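Local atomic coordinates of shikimate 5-dehydrogenase (PDB entry 4XIJ), a protein that probably catalyses the NADP-dependent interconversion of 3-dehydroshikimate and shikimate, the fourth of the seven steps that lead to chorismate in aromatic amino acid biosynthesis. Residues Ala16-Ser21 against Ser71-Gly76; Gln30-Ala35 against Ala255-Phe260; Leu39-Trp44 against Thr261-Pro266; Gly120-Ala125 against Val216-Asp221; Gly126-Val131 against Val191-Ala196. All blocks are in the same frame, centred on the assembly; numbering follows the deposited sequence.

Interaction 1: residues Ala16-Ser21 against Ser71-Gly76; sequences AAVLGS and SVTMPG. With SO4 (sulfate ion), chain E; SO4 (sulfate ion), chain F.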
# COMPACT_ATOMS: atom_id res chain seq x y z
N ALA A 16 17.08 -2.19 -11.01
CA ALA A 16 15.89 -2.49 -10.22
C ALA A 16 14.77 -2.98 -11.12
O ALA A 16 14.86 -2.87 -12.36
CB ALA A 16 15.45 -1.24 -9.38
N ALA A 17 13.71 -3.50 -10.54
CA ALA A 17 12.58 -3.96 -11.33
C ALA A 17 11.35 -4.10 -10.47
O ALA A 17 11.44 -4.16 -9.22
CB ALA A 17 12.86 -5.33 -11.99
N VAL A 18 10.21 -4.19 -11.14
CA VAL A 18 8.98 -4.68 -10.50
C VAL A 18 8.65 -6.07 -11.00
O VAL A 18 8.75 -6.36 -12.19
CB VAL A 18 7.77 -3.72 -10.73
CG1 VAL A 18 7.41 -3.50 -12.24
CG2 VAL A 18 6.53 -4.19 -9.91
N LEU A 19 8.31 -6.95 -10.05
CA LEU A 19 7.95 -8.35 -10.33
C LEU A 19 6.47 -8.59 -10.03
O LEU A 19 5.98 -8.17 -8.98
CB LEU A 19 8.77 -9.30 -9.46
CG LEU A 19 10.28 -9.19 -9.39
CD1 LEU A 19 10.89 -10.38 -8.62
CD2 LEU A 19 11.04 -8.85 -10.64
N GLY A 20 5.78 -9.27 -10.93
CA GLY A 20 4.40 -9.61 -10.66
C GLY A 20 3.70 -10.10 -11.91
O GLY A 20 4.35 -10.21 -12.97
N SER A 21 2.40 -10.35 -11.82
CA SER A 21 1.65 -10.85 -12.95
C SER A 21 0.15 -10.72 -12.66
O SER A 21 -0.36 -11.37 -11.76
CB SER A 21 2.04 -12.30 -13.24
OG SER A 21 1.25 -12.81 -14.30
N SER A 71 10.62 -3.96 -6.52
CA SER A 71 9.25 -3.83 -6.10
C SER A 71 8.53 -5.12 -6.44
O SER A 71 8.83 -5.73 -7.46
CB SER A 71 8.60 -2.63 -6.80
OG SER A 71 9.37 -1.44 -6.56
N VAL A 72 7.59 -5.53 -5.62
CA VAL A 72 6.90 -6.79 -5.89
C VAL A 72 5.42 -6.51 -5.81
O VAL A 72 4.94 -5.92 -4.84
CB VAL A 72 7.28 -7.89 -4.88
CG1 VAL A 72 6.47 -9.18 -5.16
CG2 VAL A 72 8.80 -8.20 -4.93
N THR A 73 4.68 -6.93 -6.81
CA THR A 73 3.23 -6.77 -6.73
C THR A 73 2.57 -8.15 -6.83
O THR A 73 3.26 -9.19 -6.78
CB THR A 73 2.75 -5.77 -7.83
OG1 THR A 73 1.37 -5.47 -7.59
CG2 THR A 73 2.93 -6.30 -9.29
N MET A 74 1.25 -8.18 -6.89
CA MET A 74 0.50 -9.46 -6.97
C MET A 74 1.02 -10.27 -8.17
O MET A 74 1.25 -9.69 -9.25
CB MET A 74 -0.99 -9.17 -7.11
CG MET A 74 -1.59 -8.64 -5.83
SD MET A 74 -1.37 -6.84 -5.55
CE MET A 74 -2.12 -6.15 -7.02
N PRO A 75 1.20 -11.60 -8.03
CA PRO A 75 0.83 -12.46 -6.90
C PRO A 75 2.02 -12.79 -6.00
O PRO A 75 1.95 -13.79 -5.30
CB PRO A 75 0.33 -13.72 -7.61
CG PRO A 75 1.30 -13.85 -8.78
CD PRO A 75 1.58 -12.40 -9.21
N GLY A 76 3.07 -12.00 -6.03
CA GLY A 76 4.33 -12.40 -5.44
C GLY A 76 4.64 -11.90 -4.03
O GLY A 76 5.75 -12.16 -3.54
S SO4 E . 2.07 -2.67 -4.94
O1 SO4 E . 1.32 -1.42 -5.22
O2 SO4 E . 1.14 -3.79 -5.29
O3 SO4 E . 3.30 -2.79 -5.77
O4 SO4 E . 2.57 -2.54 -3.57
S SO4 F . -0.47 -2.81 -9.46
O1 SO4 F . -0.35 -1.51 -10.15
O2 SO4 F . -1.73 -3.45 -9.82
O3 SO4 F . 0.70 -3.64 -9.68
O4 SO4 F . -0.55 -2.51 -8.02

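Interaction 2: residues Gln30-Ala35 against Ala255-Phe260; sequences QLHLAA and AQVEQF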
# COMPACT_ATOMS: atom_id res chain seq x y z
N GLN A 30 7.67 3.97 -13.59
CA GLN A 30 7.54 5.40 -13.82
C GLN A 30 7.98 6.22 -12.64
O GLN A 30 8.69 7.22 -12.80
CB GLN A 30 6.06 5.76 -14.15
CG GLN A 30 5.54 5.25 -15.46
CD GLN A 30 4.72 3.98 -15.25
OE1 GLN A 30 5.23 2.98 -14.72
NE2 GLN A 30 3.43 4.02 -15.66
N LEU A 31 7.47 5.87 -11.46
CA LEU A 31 7.79 6.67 -10.28
C LEU A 31 9.27 6.55 -9.90
O LEU A 31 9.90 7.55 -9.53
CB LEU A 31 6.91 6.26 -9.10
CG LEU A 31 5.42 6.63 -9.28
CD1 LEU A 31 4.57 5.86 -8.27
CD2 LEU A 31 5.19 8.10 -9.12
N HIS A 32 9.83 5.35 -10.06
CA HIS A 32 11.25 5.18 -9.77
C HIS A 32 12.13 5.87 -10.79
O HIS A 32 13.09 6.54 -10.41
CB HIS A 32 11.63 3.69 -9.65
CG HIS A 32 11.30 3.08 -8.32
ND1 HIS A 32 12.25 2.83 -7.35
CD2 HIS A 32 10.11 2.70 -7.77
CE1 HIS A 32 11.67 2.33 -6.27
NE2 HIS A 32 10.37 2.23 -6.51
N LEU A 33 11.85 5.72 -12.09
CA LEU A 33 12.74 6.43 -13.05
C LEU A 33 12.62 7.95 -12.89
O LEU A 33 13.64 8.65 -13.01
CB LEU A 33 12.45 6.02 -14.51
CG LEU A 33 12.89 4.58 -14.82
CD1 LEU A 33 12.38 4.22 -16.24
CD2 LEU A 33 14.40 4.36 -14.71
N ALA A 34 11.42 8.46 -12.63
CA ALA A 34 11.29 9.90 -12.36
C ALA A 34 12.15 10.30 -11.17
O ALA A 34 12.83 11.33 -11.20
CB ALA A 34 9.85 10.26 -12.10
N ALA A 35 12.16 9.47 -10.13
CA ALA A 35 12.99 9.76 -8.97
C ALA A 35 14.48 9.68 -9.26
O ALA A 35 15.22 10.59 -8.89
CB ALA A 35 12.64 8.80 -7.83
N ALA A 255 9.11 5.43 -0.08
CA ALA A 255 9.89 4.61 0.83
C ALA A 255 10.85 3.63 0.09
O ALA A 255 12.00 3.44 0.48
CB ALA A 255 8.92 3.85 1.76
N GLN A 256 10.40 3.10 -1.03
CA GLN A 256 11.26 2.27 -1.86
C GLN A 256 12.42 3.06 -2.43
O GLN A 256 13.57 2.59 -2.42
CB GLN A 256 10.47 1.65 -3.00
CG GLN A 256 9.37 0.71 -2.50
CD GLN A 256 8.60 0.07 -3.61
OE1 GLN A 256 8.52 0.65 -4.70
NE2 GLN A 256 8.02 -1.09 -3.35
N VAL A 257 12.14 4.27 -2.94
CA VAL A 257 13.22 5.08 -3.53
C VAL A 257 14.28 5.38 -2.46
O VAL A 257 15.50 5.29 -2.76
CB VAL A 257 12.68 6.37 -4.15
CG1 VAL A 257 13.81 7.39 -4.47
CG2 VAL A 257 11.86 6.01 -5.41
N GLU A 258 13.85 5.70 -1.22
CA GLU A 258 14.81 6.04 -0.20
C GLU A 258 15.64 4.81 0.16
O GLU A 258 16.88 4.90 0.35
CB GLU A 258 14.11 6.62 1.03
CG GLU A 258 13.48 7.94 0.68
CD GLU A 258 13.02 8.70 1.91
OE1 GLU A 258 13.01 8.13 3.03
OE2 GLU A 258 12.64 9.89 1.76
N GLN A 259 15.01 3.64 0.28
CA GLN A 259 15.77 2.45 0.61
C GLN A 259 16.73 2.03 -0.51
O GLN A 259 17.83 1.50 -0.23
CB GLN A 259 14.83 1.29 0.95
CG GLN A 259 14.10 1.55 2.28
CD GLN A 259 13.27 0.37 2.72
OE1 GLN A 259 13.75 -0.76 2.72
NE2 GLN A 259 12.01 0.60 3.09
N PHE A 260 16.31 2.20 -1.77
CA PHE A 260 17.17 1.74 -2.88
C PHE A 260 18.35 2.71 -3.08
O PHE A 260 19.46 2.26 -3.43
CB PHE A 260 16.43 1.66 -4.22
CG PHE A 260 15.31 0.60 -4.32
CD1 PHE A 260 14.89 -0.17 -3.23
CD2 PHE A 260 14.67 0.41 -5.56
CE1 PHE A 260 13.85 -1.09 -3.36
CE2 PHE A 260 13.60 -0.53 -5.70
CZ PHE A 260 13.20 -1.27 -4.59

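Interaction 3: residues Leu39-Trp44 against Thr261-Pro266; sequences LGLPSW and TGMPAP. With EDO (1,2-ethanediol), chain C.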
# COMPACT_ATOMS: atom_id res chain seq x y z
N LEU A 39 17.29 12.59 -8.87
CA LEU A 39 18.41 12.36 -7.95
C LEU A 39 19.76 12.32 -8.64
O LEU A 39 20.78 12.13 -7.98
CB LEU A 39 18.20 11.03 -7.21
CG LEU A 39 17.03 11.05 -6.22
CD1 LEU A 39 16.76 9.65 -5.76
CD2 LEU A 39 17.25 11.98 -5.04
N GLY A 40 19.80 12.52 -9.96
CA GLY A 40 21.08 12.50 -10.65
C GLY A 40 21.64 11.13 -10.92
O GLY A 40 22.87 10.96 -11.12
N LEU A 41 20.74 10.15 -11.00
CA LEU A 41 21.10 8.76 -11.35
C LEU A 41 20.44 8.31 -12.65
O LEU A 41 19.68 7.31 -12.67
CB LEU A 41 20.67 7.81 -10.22
CG LEU A 41 21.18 8.21 -8.84
CD1 LEU A 41 20.39 7.45 -7.72
CD2 LEU A 41 22.70 7.92 -8.76
N PRO A 42 20.74 9.01 -13.75
CA PRO A 42 19.97 8.74 -14.99
C PRO A 42 20.35 7.42 -15.67
O PRO A 42 19.67 7.00 -16.61
CB PRO A 42 20.32 9.93 -15.87
CG PRO A 42 21.74 10.30 -15.39
CD PRO A 42 21.66 10.17 -13.90
N SER A 43 21.42 6.75 -15.23
CA SER A 43 21.71 5.48 -15.89
C SER A 43 21.26 4.27 -15.09
O SER A 43 21.46 3.14 -15.54
CB SER A 43 23.19 5.37 -16.26
OG SER A 43 23.99 5.38 -15.11
N TRP A 44 20.65 4.47 -13.92
CA TRP A 44 20.00 3.33 -13.26
C TRP A 44 18.84 2.85 -14.12
O TRP A 44 18.15 3.65 -14.79
CB TRP A 44 19.47 3.74 -11.89
CG TRP A 44 20.55 3.85 -10.81
CD1 TRP A 44 21.86 4.23 -10.96
CD2 TRP A 44 20.35 3.60 -9.44
NE1 TRP A 44 22.51 4.20 -9.74
CE2 TRP A 44 21.59 3.84 -8.78
CE3 TRP A 44 19.24 3.20 -8.68
CZ2 TRP A 44 21.75 3.68 -7.40
CZ3 TRP A 44 19.41 3.05 -7.28
CH2 TRP A 44 20.66 3.27 -6.67
N THR A 261 18.11 4.01 -2.94
CA THR A 261 19.15 5.00 -3.31
C THR A 261 19.92 5.55 -2.15
O THR A 261 20.97 6.14 -2.35
CB THR A 261 18.55 6.23 -4.04
OG1 THR A 261 17.70 6.94 -3.13
CG2 THR A 261 17.77 5.79 -5.26
N GLY A 262 19.38 5.40 -0.94
CA GLY A 262 19.96 6.05 0.23
C GLY A 262 19.79 7.56 0.29
O GLY A 262 20.42 8.21 1.14
N MET A 263 18.96 8.12 -0.59
CA MET A 263 18.74 9.56 -0.68
C MET A 263 17.29 9.89 -0.32
O MET A 263 16.39 9.07 -0.54
CB MET A 263 19.09 10.05 -2.09
CG MET A 263 20.37 9.42 -2.62
SD MET A 263 20.70 9.82 -4.35
CE MET A 263 21.07 11.49 -3.97
N PRO A 264 17.03 11.08 0.23
CA PRO A 264 15.65 11.51 0.47
C PRO A 264 14.83 11.51 -0.82
O PRO A 264 15.35 11.85 -1.89
CB PRO A 264 15.81 12.92 1.02
CG PRO A 264 17.20 12.89 1.64
CD PRO A 264 18.01 12.07 0.69
N ALA A 265 13.58 11.05 -0.74
CA ALA A 265 12.74 10.98 -1.94
C ALA A 265 12.58 12.37 -2.56
O ALA A 265 12.34 13.33 -1.86
CB ALA A 265 11.36 10.36 -1.62
N PRO A 266 12.71 12.48 -3.89
CA PRO A 266 12.51 13.77 -4.56
C PRO A 266 11.01 13.93 -4.78
O PRO A 266 10.46 13.50 -5.80
CB PRO A 266 13.29 13.61 -5.87
CG PRO A 266 13.15 12.11 -6.18
CD PRO A 266 13.14 11.42 -4.81
C1 EDO C . 10.36 18.01 -3.35
O1 EDO C . 11.00 17.81 -4.56
C2 EDO C . 11.46 17.81 -2.36
O2 EDO C . 11.32 16.48 -1.85

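Interaction 4: residues Gly120-Ala125 against Val216-Asp221; sequences GALGTA and VPRVLD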
# COMPACT_ATOMS: atom_id res chain seq x y z
N GLY A 120 1.04 7.46 4.99
CA GLY A 120 1.47 8.68 4.31
C GLY A 120 0.27 9.39 3.70
O GLY A 120 0.17 10.63 3.77
N ALA A 121 -0.62 8.64 3.03
CA ALA A 121 -1.76 9.30 2.36
C ALA A 121 -2.73 9.91 3.36
O ALA A 121 -3.28 10.99 3.12
CB ALA A 121 -2.49 8.28 1.46
N LEU A 122 -2.98 9.20 4.46
CA LEU A 122 -3.96 9.67 5.43
C LEU A 122 -3.41 10.73 6.38
O LEU A 122 -4.14 11.62 6.82
CB LEU A 122 -4.47 8.50 6.24
CG LEU A 122 -5.79 7.89 5.88
CD1 LEU A 122 -6.12 6.74 6.87
CD2 LEU A 122 -6.93 8.97 5.95
N GLY A 123 -2.14 10.63 6.73
CA GLY A 123 -1.57 11.51 7.74
C GLY A 123 -1.87 11.06 9.16
O GLY A 123 -0.96 10.64 9.91
N THR A 124 -3.13 11.20 9.57
CA THR A 124 -3.62 10.61 10.84
C THR A 124 -4.99 10.04 10.55
O THR A 124 -5.66 10.43 9.57
CB THR A 124 -3.70 11.66 11.98
OG1 THR A 124 -4.03 11.02 13.21
CG2 THR A 124 -4.79 12.73 11.67
N ALA A 125 -5.43 9.10 11.38
CA ALA A 125 -6.76 8.54 11.24
C ALA A 125 -7.61 8.77 12.50
O ALA A 125 -8.65 8.11 12.68
CB ALA A 125 -6.66 7.03 10.94
N VAL A 216 -18.32 9.92 7.27
CA VAL A 216 -16.96 9.72 7.80
C VAL A 216 -16.12 10.95 7.43
O VAL A 216 -16.11 11.32 6.28
CB VAL A 216 -16.33 8.46 7.22
CG1 VAL A 216 -14.90 8.29 7.77
CG2 VAL A 216 -17.18 7.16 7.55
N PRO A 217 -15.48 11.62 8.42
CA PRO A 217 -14.90 12.93 8.11
C PRO A 217 -13.78 12.91 7.07
O PRO A 217 -13.65 13.88 6.34
CB PRO A 217 -14.40 13.41 9.48
CG PRO A 217 -15.31 12.73 10.45
CD PRO A 217 -15.53 11.35 9.87
N ARG A 218 -12.94 11.88 7.07
CA ARG A 218 -11.80 11.78 6.17
C ARG A 218 -11.78 10.37 5.62
O ARG A 218 -11.77 9.40 6.36
CB ARG A 218 -10.52 12.13 6.90
CG ARG A 218 -10.62 13.52 7.48
CD ARG A 218 -9.30 13.96 8.07
NE ARG A 218 -8.24 14.13 7.07
CZ ARG A 218 -7.16 13.37 6.99
NH1 ARG A 218 -6.99 12.38 7.85
NH2 ARG A 218 -6.24 13.61 6.04
N VAL A 219 -11.79 10.25 4.31
CA VAL A 219 -11.84 8.95 3.65
C VAL A 219 -10.73 8.83 2.62
O VAL A 219 -10.63 9.68 1.72
CB VAL A 219 -13.22 8.72 2.97
CG1 VAL A 219 -13.20 7.39 2.22
CG2 VAL A 219 -14.32 8.75 4.06
N LEU A 220 -9.88 7.82 2.79
CA LEU A 220 -8.89 7.41 1.80
C LEU A 220 -9.52 6.32 0.95
O LEU A 220 -9.84 5.24 1.45
CB LEU A 220 -7.60 6.94 2.49
CG LEU A 220 -6.56 6.31 1.58
CD1 LEU A 220 -6.07 7.35 0.58
CD2 LEU A 220 -5.40 5.80 2.46
N ASP A 221 -9.73 6.64 -0.33
CA ASP A 221 -10.28 5.71 -1.28
C ASP A 221 -9.11 5.14 -2.10
O ASP A 221 -8.37 5.90 -2.73
CB ASP A 221 -11.28 6.45 -2.18
CG ASP A 221 -12.08 5.53 -3.06
OD1 ASP A 221 -11.80 4.32 -3.14
OD2 ASP A 221 -13.07 6.02 -3.64

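Interaction 5: residues Gly126-Val131 against Val191-Ala196; sequences GDSALV and VASADA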
# COMPACT_ATOMS: atom_id res chain seq x y z
N GLY A 126 -7.19 9.67 13.40
CA GLY A 126 -7.94 9.85 14.64
C GLY A 126 -7.92 8.62 15.53
O GLY A 126 -6.99 7.82 15.52
N ASP A 127 -9.01 8.46 16.27
CA ASP A 127 -9.13 7.39 17.27
C ASP A 127 -9.87 6.15 16.76
O ASP A 127 -9.56 5.05 17.16
CB ASP A 127 -9.85 7.87 18.52
CG ASP A 127 -9.08 8.92 19.28
OD1 ASP A 127 -7.87 9.19 19.01
OD2 ASP A 127 -9.74 9.51 20.16
N SER A 128 -10.84 6.34 15.89
CA SER A 128 -11.69 5.26 15.42
C SER A 128 -11.68 5.25 13.89
O SER A 128 -12.05 6.23 13.24
CB SER A 128 -13.13 5.39 15.94
OG SER A 128 -13.92 4.38 15.34
N ALA A 129 -11.22 4.16 13.31
CA ALA A 129 -11.08 4.06 11.84
C ALA A 129 -11.80 2.87 11.30
O ALA A 129 -11.85 1.83 11.98
CB ALA A 129 -9.58 3.98 11.43
N LEU A 130 -12.34 2.99 10.10
CA LEU A 130 -12.98 1.89 9.39
C LEU A 130 -12.07 1.41 8.26
O LEU A 130 -11.41 2.21 7.59
CB LEU A 130 -14.31 2.33 8.73
CG LEU A 130 -15.24 3.13 9.64
CD1 LEU A 130 -16.53 3.49 8.88
CD2 LEU A 130 -15.58 2.37 10.96
N VAL A 131 -12.06 0.10 8.02
CA VAL A 131 -11.54 -0.47 6.78
C VAL A 131 -12.76 -0.98 6.05
O VAL A 131 -13.56 -1.78 6.59
CB VAL A 131 -10.53 -1.59 7.04
CG1 VAL A 131 -10.11 -2.24 5.74
CG2 VAL A 131 -9.34 -1.02 7.78
N VAL A 191 -20.23 4.52 11.44
CA VAL A 191 -19.89 5.73 10.72
C VAL A 191 -19.97 6.94 11.65
O VAL A 191 -19.10 7.83 11.62
CB VAL A 191 -20.82 5.91 9.49
CG1 VAL A 191 -20.70 7.33 8.92
CG2 VAL A 191 -20.47 4.83 8.44
N ALA A 192 -20.99 6.97 12.52
CA ALA A 192 -21.17 8.12 13.38
C ALA A 192 -19.99 8.35 14.32
O ALA A 192 -19.66 9.50 14.65
CB ALA A 192 -22.44 7.99 14.19
N SER A 193 -19.34 7.27 14.73
CA SER A 193 -18.23 7.42 15.66
C SER A 193 -16.87 7.32 14.97
O SER A 193 -15.83 7.43 15.63
CB SER A 193 -18.32 6.39 16.80
OG SER A 193 -18.22 5.08 16.31
N ALA A 194 -16.87 7.17 13.65
CA ALA A 194 -15.58 7.08 12.93
C ALA A 194 -14.91 8.43 12.69
O ALA A 194 -15.58 9.40 12.35
CB ALA A 194 -15.78 6.37 11.58
N ASP A 195 -13.59 8.44 12.80
CA ASP A 195 -12.78 9.62 12.39
C ASP A 195 -12.24 9.53 10.98
O ASP A 195 -12.02 10.55 10.33
CB ASP A 195 -11.64 9.79 13.39
CG ASP A 195 -12.18 9.97 14.80
OD1 ASP A 195 -13.02 10.88 15.02
OD2 ASP A 195 -11.83 9.17 15.69
N ALA A 196 -12.08 8.32 10.50
CA ALA A 196 -11.47 8.13 9.18
C ALA A 196 -11.85 6.78 8.65
O ALA A 196 -12.23 5.90 9.43
CB ALA A 196 -9.90 8.21 9.27
O HOH W 1 -16.46 3.91 14.58

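Interaction 1: residues Ala16-Ser21 against Ser71-Gly76
The carbonyl oxygen of Leu19 takes the amide of Thr73 almost head-on, with N and O 2.8 Å apart and the N-H...O angle at 175°. Val72 CA makes a CA-H...O contact with Leu19 O, 3.5 Å away. Before it, Ser71 bonds through its N to Ala17 O (2.8 Å) and through its O to Leu19 N, the ladder of two parallel strands. Past the strand ends a fourth bond runs from Ser21 N to Met74 O. Gly20, with no side chain, lets its CA settle 3.5 Å from that same Met74 O. The peptide before Pro75 is cis, and Pro75 CD rests against Ser21 O at 3.4 Å. A chi1 of 60° puts Val18 CG2 on the side of its carbonyl carbon, where it meets Ser71 CB at 4.0 Å, while Ser71 OG is turned off to Tyr46 and Gln256. Thr73 divides its branches: methyl CG2 lies on Gly20 CA, and Thr73 OG1 sits 2.9 Å from O2 of one sulfate ion and 2.9 Å from O3 of the other. His25, Lys77 and Asn98 also bind these anions. Thr73 thus joins an anion-binding rim, probably that of the substrate pocket.

Interaction 2: residues Gln30-Ala35 against Ala255-Phe260
His32 is the first residue of 30-35 to reach across to helix 255-260, and it makes most of the contact. The short helical axes pass 10.4 Å apart at a crossing angle of -50°, a separation wide enough for an imidazole to lie between them. With chi1 at -80°, CG stands beside the backbone N and the ring reaches out to the second helix. His32 NE2 then donates to Gln256 OE1, 3.0 Å away and nearly straight at 165°. The amide oxygen lies close to the imidazole plane, whereas the donor is tilted off the plane of the amide. Over one face of the ring sits Val257 CG2, 3.7 Å from His32 ND1, in a CH-pi contact displaced toward the rim. Phe260 comes up obliquely, its CE2 3.5 Å from His32 CE1. One turn on, a methyl suffices for Ala35, because Val257 fills the remaining distance with its own two: Ala35 CB is 3.8 Å from both CG1 and CG2 of that beta-branched residue. The two helices belong to the substrate-binding and C-terminal parts of the chain, which are joined here by a buried layer. Polar atoms within it have further partners: His32 ND1 bonds to Tyr36 OH, Gln256 NE2 to Thr99 and Gln256 OE1 also to Ser71. With NE2 donating and ND1 bonded to a phenol, the ring is consistent with a neutral imidazole whose rotation is fixed at both nitrogens, and a glutamine amide provides both the acceptor and the donor used here.

Interaction 3: residues Leu39-Trp44 against Thr261-Pro266
Leu39 and Pro266, their CA atoms 6.9 Å apart, mark the nearest approach of two irregular loops: 39-44 leaves its helix through a Schellman motif at Gly40 and makes a type I turn from Leu41 to Trp44, while 261-266 departs at Gly262 and ends with Pro266 as N-cap of the next helix. Glycine suits both exits, since each has a positive phi. Leu39 lies among the residues of the second loop, and its two methyls part company. CD1 turns to Thr261, 3.9 Å from OG1, and CD2 meets Met263 CB at 4.0 Å and Pro264 O at 3.7 Å. Leu39 crosses Pro266 at about a right angle, CG to CG 4.0 Å. The loops follow the helices 28-38 and 246-261, so this apolar cluster continues the interface between the substrate-binding and C-terminal parts out to the surface. Thr261 splits its polar and apolar branches. OG1, held between backbone N and carbonyl carbon (chi1 65°), receives Met263 N at 3.1 Å in an ST turn and also bonds to Val257 O. This leaves methyl CG2 for the apolar side, where it meets Trp44 CZ3 at 3.8 Å and Leu41 CD1 at 4.0 Å. That leucine methyl sits over the centre of the indole face.

Interaction 4: residues Gly120-Ala125 against Val216-Asp221
Arg218, at the start of strand 218-221, reaches over to the end of helix 114-122 and holds Leu122 O with both terminal nitrogens. The strand belongs to the parallel sheet of a Rossmann-type nucleotide-binding domain, and the helix lies against it, leading by way of Gly123 toward strand 128-132. The arginine chain bends at chi3 (66°), which turns the edge of the guanidinium toward Leu122 O. Arg218 NH2 donates at 3.0 Å to Leu122 O and Arg218 NH1 at 3.1 Å to the same oxygen; the acceptor lies in the guanidinium plane, and the nitrogens approach from opposite faces of the carbonyl plane. Thr124 O is also near the guanidinium edge, 2.9 Å from Arg218 NH1. The aliphatic flank of Leu122 comes alongside, with CD2 3.9 Å from Arg218 NH1. A long cationic side chain suits this place: the helix C-terminal end probably makes this carbonyl a stronger acceptor for a cation, and NE has a second partner in a salt bridge with Glu241 on the neighbouring strand. Two residues on, Leu220 points to the same side as Arg218, but into the apolar layer between helix and sheet. A branched apolar side chain suits this layer, to which Met248 of helix 246-261 also contributes. Leu220 CB meets Leu122 CG at 4.0 Å. Both methyls of Leu220 face Ala121 CB, CD1 at 3.8 Å and CD2 at 4.0 Å.

Interaction 5: residues Gly126-Val131 against Val191-Ala196
Ala129 and Ala196 form a parallel bridge, CA to CA 4.9 Å, where strand 128-132 meets the start of strand 196-199 just after helix 187-193. Asp195 N donates to Ser128 O at 2.7 Å, and Leu130 N to Ala196 O at 3.0 Å, so Ala129 is bracketed. A second bond into Ser128 O, from Ala196 N, is weak. These strands stand side by side in the parallel sheet of the Rossmann-type domain, where small alanines let Ala129 pack against Leu145 of helix 138-147 and Ala196 against Ala125. Asp195 folds its carboxylate back over the edge of the first segment, CG lying beside its own backbone N (chi1 -58°). Its OD2 takes two successive amides, Asp127 N from above the carboxylate plane and Ser128 N on the anti side, both at 3.0 Å. Gly126 permits this: its bare CA lies 3.9 Å from Asp195 CB. One water lies 2.7 Å from both Ser128 OG and Ser193 OG and hydrogen-bonds to the two hydroxyls. Further along, Leu130 covers the turn out of the helix: CG is 3.8 Å from Ala194 CB, and CD1 meets Val191 CG2 at 4.2 Å. Two backbone N-H groups converging on one carboxylate oxygen would help hold Asp195 ionised, despite Asp127 nearby, and tie the entry of strand 128-132 to that of its neighbour in the sheet, strand 196-199.

The contacts fall into two groups in two separate parts of the molecule. Interactions 1, 2 and 3 lie together: 1 joins neighbouring strands of the mixed sheet, while 2 and 3, centres 7 Å apart, bind helix 28-38 and its loop to helix 246-261 and its loop, bringing the chain's C-terminal end back to its beginning. Ser71 touching Gln256 links 1 to 2. Interactions 4 and 5, centres 10 Å apart, share the parallel sheet, and 5 falls within the chain interval spanned by 4, as both do within that of 2. About 32 Å separates the centres of 1 and 5, consistent with a substrate-binding domain and a separate NADP-binding domain.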